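Local coordinates for protein probable aminotransferase (PDB 5YKR) that is probably a class-III aminotransferase, a pyridoxal phosphate-dependent type of enzyme that holds its cofactor covalently attached to the chain, at residues I258-T261 against H262-S265; A269-S272 against G273-L277; M347-D350 against A351-M355; L432-P435 against A436-A439. All coordinates share one frame; numbering follows the deposited sequence.

Contact 1: residues I258-T261 against H262-S265; sequences IDET and HTIS
Glu-260 and Thr-263 meet with their side chains crossed at about a right angle, just past the end of strand 255-259. The threonine hydroxyl OG1 gives its proton to Glu-260 OE1 at 2.6 Å, reaching the oxygen from above the carboxylate plane, 47° out of it. Two torsions set this up. In Thr-263, chi1 of 59° places OG1 between the backbone N and the carbonyl carbon, turned to the glutamate; in Glu-260 the chain bends at chi2 and brings OE1 round to the hydroxyl. The backbone closes the same turn, with Ile-264 N bonding to Glu-260 O at 2.9 Å, while Ile-264 CG2 lies against Thr-261 O at 3.7 Å. Water 1 fills in on the strand side: it donates to Asp-259 O at 2.8 Å and accepts from Thr-263 N at 3.0 Å. One residue back, Asp-259 OD1 takes two donors from Thr-261, the backbone N at 3.1 Å in an Asx turn and OG1 at 2.8 Å on the syn lone pair. The other aspartate oxygen, OD2, is hydrogen-bonded to His-167 and Asn-143 and comes close to N1 of the modified residue LLP at position 286, much as a strand-end aspartate does in fold type I enzymes of this kind. The ring of His-262 lies by the Thr-261 carbonyl, with ND1 hydrogen-bonded to Thr-230. Both carboxylates are buried, yet neither lacks donors: Glu-260 also receives the backbone N-H groups of Tyr-271 and Ser-272, which together with the hydroxyl would ease the cost of a buried negative charge.

Contact 2: residues A269-S272 against G273-L277; sequences AGYS and GAHGL
Tyr-271 and His-275, one helical turn apart, lay their rings together in an offset stack with centroids 4.0 Å apart and planes inclined by 26°. The imidazole is shifted so that its CD2 stands over the centre of the tyrosine ring, 3.4 Å from CE2, and the Tyr-271 atom that comes over the imidazole, CZ, is out toward the rim of that smaller ring. Leu-277 takes a different approach, setting CD1 at the edge of the phenol ring, 3.7 Å from Tyr-271 CD1. The same methyl also lies 3.8 Å from Ser-272 OG, so that it touches both residues. With CG anti to the Tyr-271 backbone N (chi1 -175°), the phenol ring reaches forward, toward the C-terminal end of the helix, to the histidine. Behind the rings is the backbone ladder: Gly-273 N bonds to Ala-269 O, Ala-274 N to Gly-270 O, and His-275 N to Tyr-271 O at 2.9 Å. Then the spacing lengthens by one residue, and Leu-277 N reaches Ser-272 O at 3.0 Å, arriving on a lone pair in the carbonyl plane. Gly-276, with its positive phi of 66°, turns the chain out of the helix and brings the leucine in beside Tyr-271. Further out, Pro-227, Pro-237 and Cys-266 pack on the tyrosine, and Pro-227 touches Leu-277 as well. A six-to-one bond closing round a left-handed glycine marks a Schellman-type helix end, here on the short helix 270-275 that links the parallel neighbours 255-259 and 281-284 in a beta-alpha-beta unit.

Contact 3: residues M347-D350 against A351-M355; sequences MTED and AYRHM
Thr-348 is the N-cap of helix 349-372, and its OG1 accepts the N-H of Ala-351 at 3.1 Å. A chi1 of 65° holds that hydroxyl between the backbone N and the carbonyl carbon, where it also touches Ala-351 CB at 3.4 Å. The carbonyl of the same threonine starts the helical ladder by taking Tyr-352 N at 3.0 Å, and its oxygen sits at the edge of the tyrosine ring, 3.3 Å from CD1 and in the ring plane. Met-347 and Tyr-352 run side by side in the same direction; the methionine methyl CE is near the phenol OH, whose own hydrogen bond goes to Ile-264 O. On the outer side of this first turn, residues spaced three and four apart form a salt-bridge network centred on Arg-353. Its NH1 and NH2 both grip a single oxygen, Asp-350 OD1: NH1 at 2.8 Å from above the carboxylate plane, NH2 at 3.1 Å nearly along the C-O axis. A bend at chi3 (-38°) folds the guanidinium back over the turn, bringing NH2 also to Glu-349 OE2 at 3.3 Å, a longer salt bridge. Both acceptors lie in the guanidinium plane, although the two carboxylates are turned steeply to it. Water 2 donates to Asp-350 O at 2.8 Å and makes a weak bond with Arg-353 NH1. The ring of His-354 leads away from the first turn to bond Thr-437 O.

Contact 4: residues L432-P435 against A436-A439; sequences LTCP and ATRA
Thr-437 folds back over Cys-434, and its side chain can be followed atom by atom. CB lies 3.4 Å from Cys-434 O, at the mouth of the turn. From there chi1 of -47° sets OG1 beside the threonine's own backbone N, aimed back at the incoming chain, and the hydroxyl accepts Cys-434 N at 2.9 Å in a nearly straight bond of 172°. OG1 also gives its proton to water 3 at 2.7 Å, and that water donates to Leu-432 O at 2.9 Å. The hydroxyl thus ties the incoming chain at two points, Cys-434 directly and Leu-432 through the water. It further grazes Thr-433 CA at 3.7 Å. Alongside this, Thr-437 N bonds to Cys-434 O at 3.0 Å, closing a type I beta turn with Pro-435 and Ala-436 at its corners; the donor stands well above the carbonyl plane. The sulfur of Cys-434 comes 4.0 Å from Ala-436 CB, a loose apolar touch on the flank of the turn. Water 4 donates to both Pro-435 O and Thr-437 O. Pro-435 packs on Ala-351 and Met-355 of helix 349-372, while Thr-433 OG1 bonds to Met-355 O. Arg-438, next in line, is the N-cap of helix 439-456. The type I turn is thus reinforced by the hydroxyl bond to Cys-434 N: one threonine supplies both the backbone N-H and the hydroxyl that hold Cys-434, and the buried OG1 both accepts and donates, which should restrain its rotation.

Overall arrangement
The four contacts follow one another along the chain without nesting, all in the part of it that belongs to the class-III aminotransferase family. Contacts 1 and 2, with centres about 10 Å apart, share the beta-alpha-beta unit of the seven-stranded sheet: the first leaves strand 255-259 and the second covers helix 270-275 and the residues just past it. Contact 3, at the start of helix 349-372, is about 16 Å from contact 1 between centres and touches it, and contact 4 leans on the same helix, its centre about 10 Å from that of contact 3. Contacts 2 and 4 are the most distant pair, about 22 Å between centres. The series thus runs from the deeply placed strand end near the cofactor-bearing residue outward to the approach to helix 439-456.

Contact 1: residues I258-T261 against H262-S265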
# COMPACT_ATOMS: atom_id res chain seq x y z
N ILE A 258 1.21 -19.13 -1.75
CA ILE A 258 1.57 -19.35 -0.34
C ILE A 258 1.98 -17.99 0.24
O ILE A 258 2.94 -17.36 -0.21
CB ILE A 258 2.69 -20.39 -0.20
CG1 ILE A 258 2.24 -21.75 -0.78
CG2 ILE A 258 3.11 -20.51 1.24
CD1 ILE A 258 1.10 -22.38 -0.10
N ASP A 259 1.21 -17.54 1.22
CA ASP A 259 1.37 -16.25 1.90
C ASP A 259 2.10 -16.47 3.22
O ASP A 259 1.54 -17.03 4.17
CB ASP A 259 -0.01 -15.61 2.14
CG ASP A 259 0.06 -14.24 2.77
OD1 ASP A 259 1.14 -13.78 3.19
OD2 ASP A 259 -1.07 -13.62 2.87
N GLU A 260 3.36 -16.01 3.26
CA GLU A 260 4.28 -16.24 4.36
C GLU A 260 4.49 -15.01 5.21
O GLU A 260 5.45 -14.91 5.99
CB GLU A 260 5.62 -16.77 3.86
CG GLU A 260 5.44 -18.16 3.24
CD GLU A 260 6.26 -19.24 3.97
OE1 GLU A 260 6.45 -19.16 5.22
OE2 GLU A 260 6.67 -20.23 3.30
N THR A 261 3.57 -14.05 5.09
CA THR A 261 3.73 -12.78 5.83
C THR A 261 3.94 -12.97 7.35
O THR A 261 4.64 -12.18 7.99
CB THR A 261 2.57 -11.85 5.47
OG1 THR A 261 2.64 -11.55 4.06
CG2 THR A 261 2.61 -10.56 6.25
N HIS A 262 3.28 -13.98 7.94
CA HIS A 262 3.55 -14.43 9.31
C HIS A 262 4.43 -15.65 9.40
O HIS A 262 5.26 -15.72 10.32
CB HIS A 262 2.28 -14.66 10.10
CG HIS A 262 1.58 -13.43 10.54
ND1 HIS A 262 0.27 -13.45 10.99
CD2 HIS A 262 2.03 -12.17 10.75
CE1 HIS A 262 -0.07 -12.23 11.39
NE2 HIS A 262 0.98 -11.43 11.26
N THR A 263 4.24 -16.64 8.54
CA THR A 263 4.97 -17.91 8.66
C THR A 263 6.45 -17.79 8.31
O THR A 263 7.18 -18.76 8.52
CB THR A 263 4.29 -19.02 7.90
OG1 THR A 263 4.21 -18.65 6.52
CG2 THR A 263 2.87 -19.29 8.47
N ILE A 264 6.89 -16.59 7.88
CA ILE A 264 8.31 -16.28 7.82
C ILE A 264 8.98 -16.44 9.21
O ILE A 264 10.22 -16.57 9.31
CB ILE A 264 8.52 -14.88 7.21
CG1 ILE A 264 9.98 -14.59 6.85
CG2 ILE A 264 7.96 -13.81 8.14
CD1 ILE A 264 10.59 -15.58 5.85
N SER A 265 8.19 -16.51 10.28
CA SER A 265 8.72 -16.92 11.58
C SER A 265 9.37 -18.30 11.61
O SER A 265 10.15 -18.58 12.54
CB SER A 265 7.63 -16.82 12.65
OG SER A 265 6.64 -17.81 12.45
O HOH W 1 1.83 -16.26 6.87

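Contact 2: residues A269-S272 against G273-L277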
# COMPACT_ATOMS: atom_id res chain seq x y z
N ALA A 269 13.92 -19.02 5.07
CA ALA A 269 13.28 -19.33 3.81
C ALA A 269 11.80 -19.63 4.02
O ALA A 269 11.16 -20.23 3.15
CB ALA A 269 14.00 -20.48 3.13
N GLY A 270 11.26 -19.21 5.16
CA GLY A 270 9.87 -19.44 5.45
C GLY A 270 9.53 -20.92 5.76
O GLY A 270 10.39 -21.80 5.81
N TYR A 271 8.26 -21.13 6.01
CA TYR A 271 7.73 -22.48 6.16
C TYR A 271 8.01 -23.30 4.90
O TYR A 271 8.38 -24.49 4.98
CB TYR A 271 6.21 -22.43 6.46
CG TYR A 271 5.58 -23.77 6.75
CD1 TYR A 271 5.24 -24.65 5.74
CD2 TYR A 271 5.39 -24.19 8.07
CE1 TYR A 271 4.67 -25.89 6.02
CE2 TYR A 271 4.83 -25.44 8.36
CZ TYR A 271 4.50 -26.29 7.31
OH TYR A 271 3.96 -27.55 7.49
N SER A 272 7.84 -22.65 3.73
CA SER A 272 8.01 -23.34 2.45
C SER A 272 9.41 -23.91 2.32
O SER A 272 9.58 -25.04 1.90
CB SER A 272 7.71 -22.41 1.28
OG SER A 272 6.33 -22.01 1.23
N GLY A 273 10.42 -23.12 2.70
CA GLY A 273 11.80 -23.62 2.64
C GLY A 273 12.09 -24.68 3.69
O GLY A 273 12.79 -25.65 3.38
N ALA A 274 11.51 -24.54 4.87
CA ALA A 274 11.77 -25.48 5.97
C ALA A 274 11.11 -26.85 5.72
O ALA A 274 11.64 -27.84 6.21
CB ALA A 274 11.29 -24.89 7.27
N HIS A 275 10.00 -26.88 4.97
CA HIS A 275 9.19 -28.09 4.78
C HIS A 275 9.11 -28.54 3.34
O HIS A 275 8.30 -29.42 3.02
CB HIS A 275 7.78 -27.88 5.40
CG HIS A 275 7.84 -27.67 6.86
ND1 HIS A 275 7.99 -28.70 7.78
CD2 HIS A 275 7.91 -26.53 7.58
CE1 HIS A 275 8.09 -28.19 8.99
NE2 HIS A 275 8.03 -26.88 8.91
N GLY A 276 9.93 -27.97 2.46
CA GLY A 276 9.94 -28.44 1.07
C GLY A 276 8.68 -28.21 0.27
O GLY A 276 8.37 -29.01 -0.60
N LEU A 277 7.96 -27.12 0.52
CA LEU A 277 6.79 -26.83 -0.30
C LEU A 277 7.24 -26.35 -1.68
O LEU A 277 8.39 -25.93 -1.86
CB LEU A 277 5.87 -25.81 0.35
CG LEU A 277 5.35 -26.14 1.74
CD1 LEU A 277 4.28 -25.10 2.18
CD2 LEU A 277 4.81 -27.57 1.86

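Contact 3: residues M347-D350 against A351-M355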
# COMPACT_ATOMS: atom_id res chain seq x y z
N MET A 347 18.15 -11.29 8.51
CA MET A 347 17.41 -12.55 8.40
C MET A 347 18.36 -13.70 8.14
O MET A 347 18.32 -14.34 7.08
CB MET A 347 16.37 -12.42 7.27
CG MET A 347 15.28 -11.47 7.61
SD MET A 347 14.03 -11.29 6.35
CE MET A 347 13.40 -12.94 6.20
N THR A 348 19.24 -13.93 9.11
CA THR A 348 20.29 -14.92 9.00
C THR A 348 19.98 -16.17 9.81
O THR A 348 19.12 -16.19 10.68
CB THR A 348 21.62 -14.35 9.52
OG1 THR A 348 21.48 -14.08 10.93
CG2 THR A 348 21.97 -13.10 8.75
N GLU A 349 20.73 -17.23 9.53
CA GLU A 349 20.59 -18.49 10.29
C GLU A 349 20.87 -18.22 11.77
O GLU A 349 20.17 -18.75 12.63
CB GLU A 349 21.57 -19.56 9.77
CG GLU A 349 21.56 -20.88 10.53
CD GLU A 349 22.46 -21.94 9.87
OE1 GLU A 349 21.95 -22.54 8.90
OE2 GLU A 349 23.65 -22.17 10.27
N ASP A 350 21.88 -17.40 12.08
CA ASP A 350 22.20 -17.13 13.49
C ASP A 350 21.07 -16.38 14.20
O ASP A 350 20.76 -16.64 15.37
CB ASP A 350 23.50 -16.31 13.62
CG ASP A 350 24.77 -17.07 13.31
OD1 ASP A 350 24.77 -18.30 13.24
OD2 ASP A 350 25.84 -16.40 13.17
N ALA A 351 20.47 -15.44 13.48
CA ALA A 351 19.36 -14.66 14.05
C ALA A 351 18.20 -15.61 14.40
O ALA A 351 17.63 -15.55 15.49
CB ALA A 351 18.90 -13.59 13.09
N TYR A 352 17.86 -16.46 13.43
CA TYR A 352 16.76 -17.38 13.66
C TYR A 352 17.08 -18.38 14.78
O TYR A 352 16.21 -18.75 15.54
CB TYR A 352 16.34 -18.06 12.38
CG TYR A 352 15.36 -17.25 11.53
CD1 TYR A 352 15.81 -16.39 10.53
CD2 TYR A 352 14.00 -17.43 11.67
CE1 TYR A 352 14.91 -15.70 9.72
CE2 TYR A 352 13.11 -16.72 10.89
CZ TYR A 352 13.55 -15.88 9.91
OH TYR A 352 12.64 -15.25 9.10
N ARG A 353 18.32 -18.83 14.87
CA ARG A 353 18.68 -19.75 15.93
C ARG A 353 18.36 -19.15 17.29
O ARG A 353 17.78 -19.82 18.17
CB ARG A 353 20.14 -20.15 15.83
CG ARG A 353 20.53 -21.21 16.86
CD ARG A 353 21.99 -21.71 16.70
NE ARG A 353 22.44 -21.84 15.31
CZ ARG A 353 23.21 -20.94 14.66
NH1 ARG A 353 23.76 -19.90 15.29
NH2 ARG A 353 23.49 -21.14 13.39
N HIS A 354 18.78 -17.91 17.49
CA HIS A 354 18.50 -17.20 18.73
C HIS A 354 16.99 -17.05 18.94
O HIS A 354 16.46 -17.31 20.03
CB HIS A 354 19.15 -15.83 18.72
CG HIS A 354 18.84 -14.99 19.93
ND1 HIS A 354 19.58 -15.10 21.09
CD2 HIS A 354 17.91 -14.05 20.16
CE1 HIS A 354 19.08 -14.27 21.98
NE2 HIS A 354 18.07 -13.63 21.45
N MET A 355 16.30 -16.60 17.91
CA MET A 355 14.84 -16.41 18.02
C MET A 355 14.13 -17.73 18.39
O MET A 355 13.20 -17.73 19.21
CB MET A 355 14.31 -15.86 16.69
CG MET A 355 14.74 -14.42 16.42
SD MET A 355 14.68 -13.88 14.71
CE MET A 355 12.92 -13.89 14.41
O HOH W 2 22.56 -17.62 17.24

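Contact 4: residues L432-P435 against A436-A439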
# COMPACT_ATOMS: atom_id res chain seq x y z
N LEU A 432 6.18 -12.87 19.82
CA LEU A 432 7.17 -13.02 18.79
C LEU A 432 8.53 -12.62 19.36
O LEU A 432 8.66 -11.54 19.97
CB LEU A 432 6.75 -12.06 17.62
CG LEU A 432 7.56 -12.14 16.33
CD1 LEU A 432 7.61 -13.53 15.67
CD2 LEU A 432 6.97 -11.12 15.40
N THR A 433 9.53 -13.45 19.13
CA THR A 433 10.90 -13.14 19.55
C THR A 433 11.70 -12.56 18.38
O THR A 433 11.39 -12.81 17.22
CB THR A 433 11.62 -14.40 20.08
OG1 THR A 433 11.69 -15.36 19.04
CG2 THR A 433 10.87 -14.98 21.25
N CYS A 434 12.69 -11.74 18.73
CA CYS A 434 13.60 -11.15 17.76
C CYS A 434 15.04 -11.32 18.25
O CYS A 434 15.26 -11.78 19.37
CB CYS A 434 13.25 -9.66 17.53
SG CYS A 434 13.56 -8.58 18.89
N PRO A 435 16.02 -10.93 17.43
CA PRO A 435 17.42 -11.12 17.88
C PRO A 435 17.78 -10.39 19.17
O PRO A 435 18.67 -10.86 19.88
CB PRO A 435 18.23 -10.60 16.70
CG PRO A 435 17.36 -10.85 15.54
CD PRO A 435 15.97 -10.54 16.02
N ALA A 436 17.06 -9.29 19.47
CA ALA A 436 17.30 -8.50 20.68
C ALA A 436 16.55 -9.03 21.95
O ALA A 436 16.83 -8.57 23.07
CB ALA A 436 16.95 -7.06 20.46
N THR A 437 15.63 -9.98 21.77
CA THR A 437 14.94 -10.57 22.93
C THR A 437 15.95 -11.30 23.83
O THR A 437 16.90 -11.93 23.32
CB THR A 437 13.82 -11.52 22.49
OG1 THR A 437 13.03 -10.86 21.46
CG2 THR A 437 12.96 -11.96 23.69
N ARG A 438 15.80 -11.13 25.13
CA ARG A 438 16.70 -11.77 26.09
C ARG A 438 15.93 -12.79 26.92
O ARG A 438 14.70 -12.68 27.08
CB ARG A 438 17.28 -10.70 27.02
CG ARG A 438 18.13 -9.62 26.35
CD ARG A 438 18.33 -8.41 27.26
NE ARG A 438 17.05 -7.90 27.81
CZ ARG A 438 16.89 -6.88 28.66
NH1 ARG A 438 17.93 -6.17 29.10
NH2 ARG A 438 15.65 -6.53 29.05
N ALA A 439 16.65 -13.75 27.48
CA ALA A 439 16.02 -14.77 28.34
C ALA A 439 15.22 -14.14 29.48
O ALA A 439 14.11 -14.58 29.79
CB ALA A 439 17.09 -15.69 28.89
O HOH W 3 10.52 -9.80 21.32
O HOH W 4 19.57 -10.63 22.66